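Local coordinates for transcriptional regulator (Streptococcus dysgalactiae, PDB 4YV9), which serves as a quorum-sensing receptor for the SHP peptide pheromone and binds DNA, probably switching transcription of its target genes in response, at residues W140-Y143 and E144-L148; L162-K165 and E166-S170; I33-F36 and E37-E40. All coordinates share one frame; numbering follows the deposited sequence.

Contact 1 (W140-Y143 and E144-L148); sequences WGYY and EIILL
Gly-141 and Glu-144 meet at the start of helix 142-151, in the all-helical, TPR-like repeat domain of Rgg2, and form one half of a capping box. Gly-141, at the N-cap, gives its N-H to Glu-144 OE1 (N to OE1 2.9 Å). The oxygen is met on its anti side, somewhat out of the carboxylate plane. A bend at chi2 (79°) folds the glutamate back over the first turn to reach it; with no side chain on Gly-141, the reciprocal side-chain bond of a full capping box is absent.

Two tyrosines each receive an aliphatic group from four residues on. Ile-146 CG1 stands over the middle of the Tyr-142 ring, 3.7 Å from its centroid, while Leu-147 CD1 lies nearer the rim of the Tyr-143 ring, 3.8 Å from its centroid. Both are CH-pi contacts, and the same residue pairs are also joined by the helical bonds from Ile-146 N to Tyr-142 O and from Leu-147 N to Tyr-143 O. Trp-140 packs on the same turn: Glu-144 CB lies over one face of the indole, toward its rim, and Leu-148 CD2 approaches CZ3 of Trp-140 to 3.6 Å.

A second shell surrounds these groups. Tyr-143 OH bonds to Glu-105, Tyr-142 and Ile-146 also pack on the bound peptide, and Leu-148 leans on helix 157-169. The other glutamate oxygen, OE2, pairs with Tyr-133 OH and with Lys-16 of the second subunit, so the carboxylate is gripped at both oxygens; that same OE2 sits in the plane of the Tyr-143 ring, 3.4 Å from CD2 at its edge.

Contact 2 (L162-K165 and E166-S170); sequences LLTK and EMVTS
Thr-164 and Met-167, deposited as selenomethionine, lie side by side on helix 157-169 and point the same way. The methyl CG2 of Thr-164 meets the terminal CE of Met-167 at 3.8 Å. CG of Met-167 stands opposite its backbone N (chi1 170°), and a turn at chi3 (67°) then brings CE back alongside the threonine. The hydroxyl of Thr-164 is engaged separately, with Leu-160 O one turn earlier. Val-168 presents CG2 to the backbone instead, 3.2 Å from Lys-165 O, while its N-H bonds to Thr-164 O. Met-167 and Val-168 both reach Val-184 of helix 179-197.

A polar contact forms where Glu-166 folds toward the preceding turn. Its N-H bonds directly to Leu-162 O (N to O 3.1 Å), and a water donates both to Leu-162 O (2.6 Å) and to Glu-166 OE2 (2.9 Å). One carbonyl thus takes a backbone and a solvent proton, and the water bridges the bent carboxylate to that carbonyl.

Further on, Thr-169 places OG1 between two backbone oxygens, Lys-165 O at 2.9 Å and Glu-166 O at 3.2 Å; its single proton can serve either. Ser-170 OG donates to Glu-166 O at 2.9 Å. Hydroxyls therefore take up carbonyls at which the regular backbone bonding weakens, the Thr-169 N-H giving Lys-165 O only a weak bond. This is the textbook motif of serine and threonine hydroxyls bonding to a carbonyl three or four residues earlier in a helical stretch, here in the all-helical, TPR-like C-terminal domain.

Contact 3 (I33-F36 and E37-E40); sequences ISRF and ERGE
Ile-33 runs beside Glu-37 on helix 30-37 of the helix-turn-helix domain, and their side chains point the same way. The helical bond from Glu-37 N to Ile-33 O (2.9 Å) joins the same two residues. Glu-37 extends beyond CG so that its carboxylate reaches the salt bridge with Arg-13 of helix 6-15, and Ile-33 packs on Ile-20 and Leu-51.

Ser-34 comes next, and Arg-38 bends back over it. Turning at chi3 (-68°), the arginine lays one guanidinium face over Ser-34 O and brings NH1 to 3.3 Å from Ser-34 CB, while the Arg-38 N-H bonds to that same carbonyl oxygen at 3.0 Å.

At Arg-35 the backbone and side chain both look ahead to Glu-40. Arg-35 O takes the Glu-40 N-H at 2.9 Å, and Glu-40 OE1 stands over a face of the Arg-35 guanidinium, 3.6 Å from NH1. With the oxygen well out of that plane, this long salt bridge relies on charge alone, no N-H being aimed at it. The NE of Arg-35 is bonded to Ser-41 OG.

Phe-36 completes the turn. Its O receives the Gly-39 N-H at 3.0 Å, from above the carbonyl plane, and its buried ring packs on Leu-9 and Leu-48, with a bound sulfate, probably from the crystallisation liquor, about 3 Å from the side chain at the nearest atoms. Gly-39 has positive phi (79°), and the paired bonds from Gly-39 and Glu-40 back into the last turn make a Schellman motif.

Glu-40 OE1 is shared by two arginines, for Arg-38 NH2 forms a salt bridge with it at 3.4 Å that includes only a weak hydrogen bond. This exposed ionic network, held largely by electrostatics, would be expected to offset part of the charge of the two arginines, whereas the buried Glu-37 carboxylate is paired with Arg-13.

In the fold
From the N terminus, contact 3 comes first, ending helix 30-37 inside the helix-turn-helix domain and turning the chain toward helix 45-54. Contacts 1 and 2 follow within the C-terminal repeat domain, at the start of helix 142-151 and toward the end of helix 157-169. All three are local and lie in series, so none nests in or crosses another. Contacts 1 and 2 have centres about 11 Å apart and touch directly: a probable backbone hydrogen bond from Trp-140 N to Ser-170 O, and Trp-140 and Leu-148 against Met-167, join these consecutive helices. Contact 3 stands apart, its nearest atoms about 26 Å from contact 1.

Contact 1 (W140-Y143 and E144-L148)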
loop_
_atom_site.group_PDB
_atom_site.type_symbol
_atom_site.label_atom_id
_atom_site.label_comp_id
_atom_site.label_asym_id
_atom_site.label_seq_id
_atom_site.Cartn_x
_atom_site.Cartn_y
_atom_site.Cartn_z
ATOM N N TRP B 140 5.886 3.635 15.831
ATOM C CA TRP B 140 5.033 2.484 15.665
ATOM C C TRP B 140 5.230 1.924 14.270
ATOM O O TRP B 140 5.143 2.650 13.280
ATOM C CB TRP B 140 3.586 2.883 15.896
ATOM C CG TRP B 140 3.221 3.082 17.327
ATOM C CD1 TRP B 140 3.818 3.902 18.223
ATOM C CD2 TRP B 140 2.133 2.456 18.014
ATOM N NE1 TRP B 140 3.181 3.825 19.431
ATOM C CE2 TRP B 140 2.138 2.938 19.331
ATOM C CE3 TRP B 140 1.162 1.520 17.639
ATOM C CZ2 TRP B 140 1.208 2.527 20.288
ATOM C CZ3 TRP B 140 0.232 1.114 18.583
ATOM C CH2 TRP B 140 0.264 1.617 19.897
ATOM N N GLY B 141 5.525 0.634 14.192
ATOM C CA GLY B 141 5.675 -0.023 12.909
ATOM C C GLY B 141 4.537 -1.004 12.754
ATOM O O GLY B 141 3.633 -1.040 13.582
ATOM N N TYR B 142 4.580 -1.787 11.682
ATOM C CA TYR B 142 3.584 -2.832 11.441
ATOM C C TYR B 142 3.350 -3.718 12.678
ATOM O O TYR B 142 2.205 -4.002 13.047
ATOM C CB TYR B 142 4.045 -3.678 10.254
ATOM C CG TYR B 142 3.062 -4.703 9.766
ATOM C CD1 TYR B 142 1.960 -4.328 9.014
ATOM C CD2 TYR B 142 3.259 -6.061 10.020
ATOM C CE1 TYR B 142 1.043 -5.285 8.549
ATOM C CE2 TYR B 142 2.368 -7.014 9.556
ATOM C CZ TYR B 142 1.261 -6.623 8.821
ATOM O OH TYR B 142 0.375 -7.571 8.356
ATOM N N TYR B 143 4.442 -4.137 13.314
ATOM C CA TYR B 143 4.396 -4.980 14.525
ATOM C C TYR B 143 3.506 -4.402 15.622
ATOM O O TYR B 143 2.570 -5.060 16.103
ATOM C CB TYR B 143 5.821 -5.173 15.062
ATOM C CG TYR B 143 6.014 -6.144 16.223
ATOM C CD1 TYR B 143 5.719 -7.493 16.079
ATOM C CD2 TYR B 143 6.578 -5.719 17.429
ATOM C CE1 TYR B 143 5.955 -8.387 17.099
ATOM C CE2 TYR B 143 6.817 -6.611 18.462
ATOM C CZ TYR B 143 6.494 -7.945 18.287
ATOM O OH TYR B 143 6.719 -8.862 19.290
ATOM N N GLU B 144 3.797 -3.167 16.020
ATOM C CA GLU B 144 3.070 -2.548 17.122
ATOM C C GLU B 144 1.620 -2.297 16.746
ATOM O O GLU B 144 0.722 -2.467 17.574
ATOM C CB GLU B 144 3.749 -1.237 17.552
ATOM C CG GLU B 144 5.081 -1.427 18.268
ATOM C CD GLU B 144 6.255 -1.724 17.318
ATOM O OE1 GLU B 144 6.200 -1.349 16.126
ATOM O OE2 GLU B 144 7.231 -2.351 17.774
ATOM N N ILE B 145 1.390 -1.911 15.493
ATOM C CA ILE B 145 0.045 -1.634 15.006
ATOM C C ILE B 145 -0.800 -2.913 14.999
ATOM O O ILE B 145 -1.952 -2.911 15.432
ATOM C CB ILE B 145 0.079 -1.014 13.570
ATOM C CG1 ILE B 145 0.793 0.341 13.574
ATOM C CG2 ILE B 145 -1.336 -0.853 13.012
ATOM C CD1 ILE B 145 1.191 0.795 12.158
ATOM N N ILE B 146 -0.227 -4.008 14.516
ATOM C CA ILE B 146 -0.963 -5.277 14.464
ATOM C C ILE B 146 -1.208 -5.840 15.875
ATOM O O ILE B 146 -2.280 -6.387 16.175
ATOM C CB ILE B 146 -0.212 -6.303 13.603
ATOM C CG1 ILE B 146 -0.171 -5.838 12.140
ATOM C CG2 ILE B 146 -0.854 -7.706 13.714
ATOM C CD1 ILE B 146 -1.518 -5.742 11.491
ATOM N N LEU B 147 -0.219 -5.703 16.751
ATOM C CA LEU B 147 -0.406 -6.113 18.137
ATOM C C LEU B 147 -1.581 -5.361 18.763
ATOM O O LEU B 147 -2.487 -5.976 19.324
ATOM C CB LEU B 147 0.864 -5.887 18.942
ATOM C CG LEU B 147 1.976 -6.918 18.737
ATOM C CD1 LEU B 147 3.246 -6.430 19.418
ATOM C CD2 LEU B 147 1.536 -8.297 19.294
ATOM N N LEU B 148 -1.573 -4.036 18.647
ATOM C CA LEU B 148 -2.631 -3.215 19.220
ATOM C C LEU B 148 -3.986 -3.571 18.637
ATOM O O LEU B 148 -4.959 -3.731 19.371
ATOM C CB LEU B 148 -2.362 -1.721 18.994
ATOM C CG LEU B 148 -3.501 -0.782 19.402
ATOM C CD1 LEU B 148 -3.617 -0.767 20.904
ATOM C CD2 LEU B 148 -3.290 0.635 18.874
#

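Contact 2 (L162-K165 and E166-S170)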
loop_
_atom_site.group_PDB
_atom_site.type_symbol
_atom_site.label_atom_id
_atom_site.label_comp_id
_atom_site.label_asym_id
_atom_site.label_seq_id
_atom_site.Cartn_x
_atom_site.Cartn_y
_atom_site.Cartn_z
ATOM N N LEU B 162 -5.473 6.288 24.693
ATOM C CA LEU B 162 -4.151 6.886 24.837
ATOM C C LEU B 162 -3.137 6.209 23.915
ATOM O O LEU B 162 -2.264 6.872 23.356
ATOM C CB LEU B 162 -3.682 6.813 26.292
ATOM C CG LEU B 162 -4.445 7.715 27.262
ATOM C CD1 LEU B 162 -3.869 7.629 28.673
ATOM C CD2 LEU B 162 -4.453 9.153 26.753
ATOM N N LEU B 163 -3.270 4.896 23.749
ATOM C CA LEU B 163 -2.407 4.143 22.850
ATOM C C LEU B 163 -2.670 4.537 21.410
ATOM O O LEU B 163 -1.744 4.617 20.600
ATOM C CB LEU B 163 -2.608 2.633 23.021
ATOM C CG LEU B 163 -1.921 1.993 24.229
ATOM C CD1 LEU B 163 -2.331 0.520 24.378
ATOM C CD2 LEU B 163 -0.403 2.132 24.116
ATOM N N THR B 164 -3.934 4.787 21.096
ATOM C CA THR B 164 -4.308 5.188 19.749
ATOM C C THR B 164 -3.686 6.548 19.411
ATOM O O THR B 164 -3.152 6.726 18.311
ATOM C CB THR B 164 -5.843 5.243 19.580
ATOM O OG1 THR B 164 -6.405 3.960 19.890
ATOM C CG2 THR B 164 -6.207 5.612 18.144
ATOM N N LYS B 165 -3.744 7.487 20.362
ATOM C CA LYS B 165 -3.120 8.805 20.204
ATOM C C LYS B 165 -1.621 8.673 19.926
ATOM O O LYS B 165 -1.082 9.363 19.067
ATOM C CB LYS B 165 -3.330 9.685 21.448
ATOM C CG LYS B 165 -4.704 10.334 21.554
ATOM C CD LYS B 165 -4.792 11.302 22.742
ATOM C CE LYS B 165 -3.931 12.529 22.523
ATOM N NZ LYS B 165 -4.024 13.500 23.653
ATOM N N GLU B 166 -0.955 7.797 20.671
ATOM C CA GLU B 166 0.462 7.544 20.445
ATOM C C GLU B 166 0.699 7.049 19.027
ATOM O O GLU B 166 1.570 7.563 18.325
ATOM C CB GLU B 166 1.002 6.535 21.459
ATOM C CG GLU B 166 1.151 7.104 22.857
ATOM C CD GLU B 166 1.836 8.456 22.860
ATOM O OE1 GLU B 166 3.014 8.542 22.450
ATOM O OE2 GLU B 166 1.185 9.442 23.261
HETATM N N MSE B 167 -0.102 6.080 18.594
HETATM C CA MSE B 167 0.075 5.456 17.285
HETATM C C MSE B 167 -0.139 6.413 16.114
HETATM O O MSE B 167 0.661 6.433 15.176
HETATM C CB MSE B 167 -0.870 4.269 17.135
HETATM C CG MSE B 167 -0.937 3.715 15.723
HETATM SE SE MSE B 167 -2.401 2.399 15.604
HETATM C CE MSE B 167 -3.899 3.625 15.856
ATOM N N VAL B 168 -1.208 7.209 16.171
ATOM C CA VAL B 168 -1.505 8.130 15.074
ATOM C C VAL B 168 -0.468 9.246 14.939
ATOM O O VAL B 168 -0.295 9.808 13.858
ATOM C CB VAL B 168 -2.902 8.774 15.222
ATOM C CG1 VAL B 168 -3.965 7.761 15.011
ATOM C CG2 VAL B 168 -3.063 9.424 16.580
ATOM N N THR B 169 0.230 9.558 16.024
ATOM C CA THR B 169 1.212 10.632 15.984
ATOM C C THR B 169 2.650 10.126 15.809
ATOM O O THR B 169 3.574 10.921 15.593
ATOM C CB THR B 169 1.127 11.515 17.257
ATOM O OG1 THR B 169 1.356 10.717 18.423
ATOM C CG2 THR B 169 -0.251 12.162 17.365
ATOM N N SER B 170 2.830 8.811 15.840
ATOM C CA SER B 170 4.165 8.231 15.807
ATOM C C SER B 170 4.343 7.060 14.845
ATOM O O SER B 170 5.233 6.245 15.044
ATOM C CB SER B 170 4.551 7.760 17.212
ATOM O OG SER B 170 4.187 8.720 18.188
HETATM O O HOH W 1 -1.290 8.973 24.643
#

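Contact 3 (I33-F36 and E37-E40)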
loop_
_atom_site.group_PDB
_atom_site.type_symbol
_atom_site.label_atom_id
_atom_site.label_comp_id
_atom_site.label_asym_id
_atom_site.label_seq_id
_atom_site.Cartn_x
_atom_site.Cartn_y
_atom_site.Cartn_z
ATOM N N ILE B 33 30.753 -7.907 -9.484
ATOM C CA ILE B 33 29.350 -8.078 -9.795
ATOM C C ILE B 33 29.068 -9.475 -10.353
ATOM O O ILE B 33 28.124 -10.149 -9.901
ATOM C CB ILE B 33 28.874 -6.989 -10.778
ATOM C CG1 ILE B 33 28.972 -5.619 -10.091
ATOM C CG2 ILE B 33 27.436 -7.247 -11.221
ATOM C CD1 ILE B 33 28.631 -4.432 -10.981
ATOM N N SER B 34 29.865 -9.910 -11.325
ATOM C CA SER B 34 29.735 -11.262 -11.870
ATOM C C SER B 34 29.906 -12.327 -10.801
ATOM O O SER B 34 29.135 -13.296 -10.753
ATOM C CB SER B 34 30.756 -11.520 -12.984
ATOM O OG SER B 34 30.367 -10.888 -14.192
ATOM N N ARG B 35 30.926 -12.171 -9.961
ATOM C CA ARG B 35 31.183 -13.180 -8.942
ATOM C C ARG B 35 30.002 -13.220 -7.967
ATOM O O ARG B 35 29.610 -14.290 -7.515
ATOM C CB ARG B 35 32.510 -12.929 -8.223
ATOM C CG ARG B 35 33.715 -13.356 -9.078
ATOM C CD ARG B 35 35.058 -13.332 -8.342
ATOM N NE ARG B 35 35.088 -14.199 -7.163
ATOM C CZ ARG B 35 35.638 -15.415 -7.109
ATOM N NH1 ARG B 35 36.225 -15.955 -8.173
ATOM N NH2 ARG B 35 35.605 -16.096 -5.974
ATOM N N PHE B 36 29.414 -12.062 -7.688
ATOM C CA PHE B 36 28.207 -12.020 -6.862
ATOM C C PHE B 36 27.012 -12.717 -7.522
ATOM O O PHE B 36 26.309 -13.500 -6.875
ATOM C CB PHE B 36 27.820 -10.579 -6.521
ATOM C CG PHE B 36 26.493 -10.472 -5.830
ATOM C CD1 PHE B 36 26.245 -11.196 -4.669
ATOM C CD2 PHE B 36 25.489 -9.675 -6.347
ATOM C CE1 PHE B 36 25.008 -11.117 -4.032
ATOM C CE2 PHE B 36 24.253 -9.584 -5.717
ATOM C CZ PHE B 36 24.012 -10.301 -4.560
ATOM N N GLU B 37 26.761 -12.428 -8.794
ATOM C CA GLU B 37 25.623 -13.047 -9.475
ATOM C C GLU B 37 25.762 -14.560 -9.524
ATOM O O GLU B 37 24.771 -15.283 -9.464
ATOM C CB GLU B 37 25.467 -12.499 -10.883
ATOM C CG GLU B 37 25.040 -11.056 -10.901
ATOM C CD GLU B 37 24.717 -10.562 -12.292
ATOM O OE1 GLU B 37 25.092 -11.244 -13.267
ATOM O OE2 GLU B 37 24.107 -9.475 -12.406
ATOM N N ARG B 38 27.002 -15.027 -9.631
ATOM C CA ARG B 38 27.271 -16.460 -9.694
ATOM C C ARG B 38 27.339 -17.125 -8.312
ATOM O O ARG B 38 27.423 -18.349 -8.212
ATOM C CB ARG B 38 28.571 -16.711 -10.462
ATOM C CG ARG B 38 28.474 -16.386 -11.946
ATOM C CD ARG B 38 29.573 -17.077 -12.733
ATOM N NE ARG B 38 30.884 -16.536 -12.402
ATOM C CZ ARG B 38 31.365 -15.413 -12.923
ATOM N NH1 ARG B 38 30.635 -14.731 -13.796
ATOM N NH2 ARG B 38 32.572 -14.974 -12.580
ATOM N N GLY B 39 27.306 -16.323 -7.253
ATOM C CA GLY B 39 27.351 -16.854 -5.900
ATOM C C GLY B 39 28.737 -17.263 -5.426
ATOM O O GLY B 39 28.871 -17.964 -4.420
ATOM N N GLU B 40 29.771 -16.842 -6.148
ATOM C CA GLU B 40 31.149 -17.159 -5.748
ATOM C C GLU B 40 31.611 -16.204 -4.658
ATOM O O GLU B 40 32.422 -16.554 -3.811
ATOM C CB GLU B 40 32.111 -17.066 -6.934
ATOM C CG GLU B 40 31.821 -17.997 -8.090
ATOM C CD GLU B 40 32.592 -17.599 -9.334
ATOM O OE1 GLU B 40 32.888 -16.397 -9.486
ATOM O OE2 GLU B 40 32.918 -18.483 -10.155
#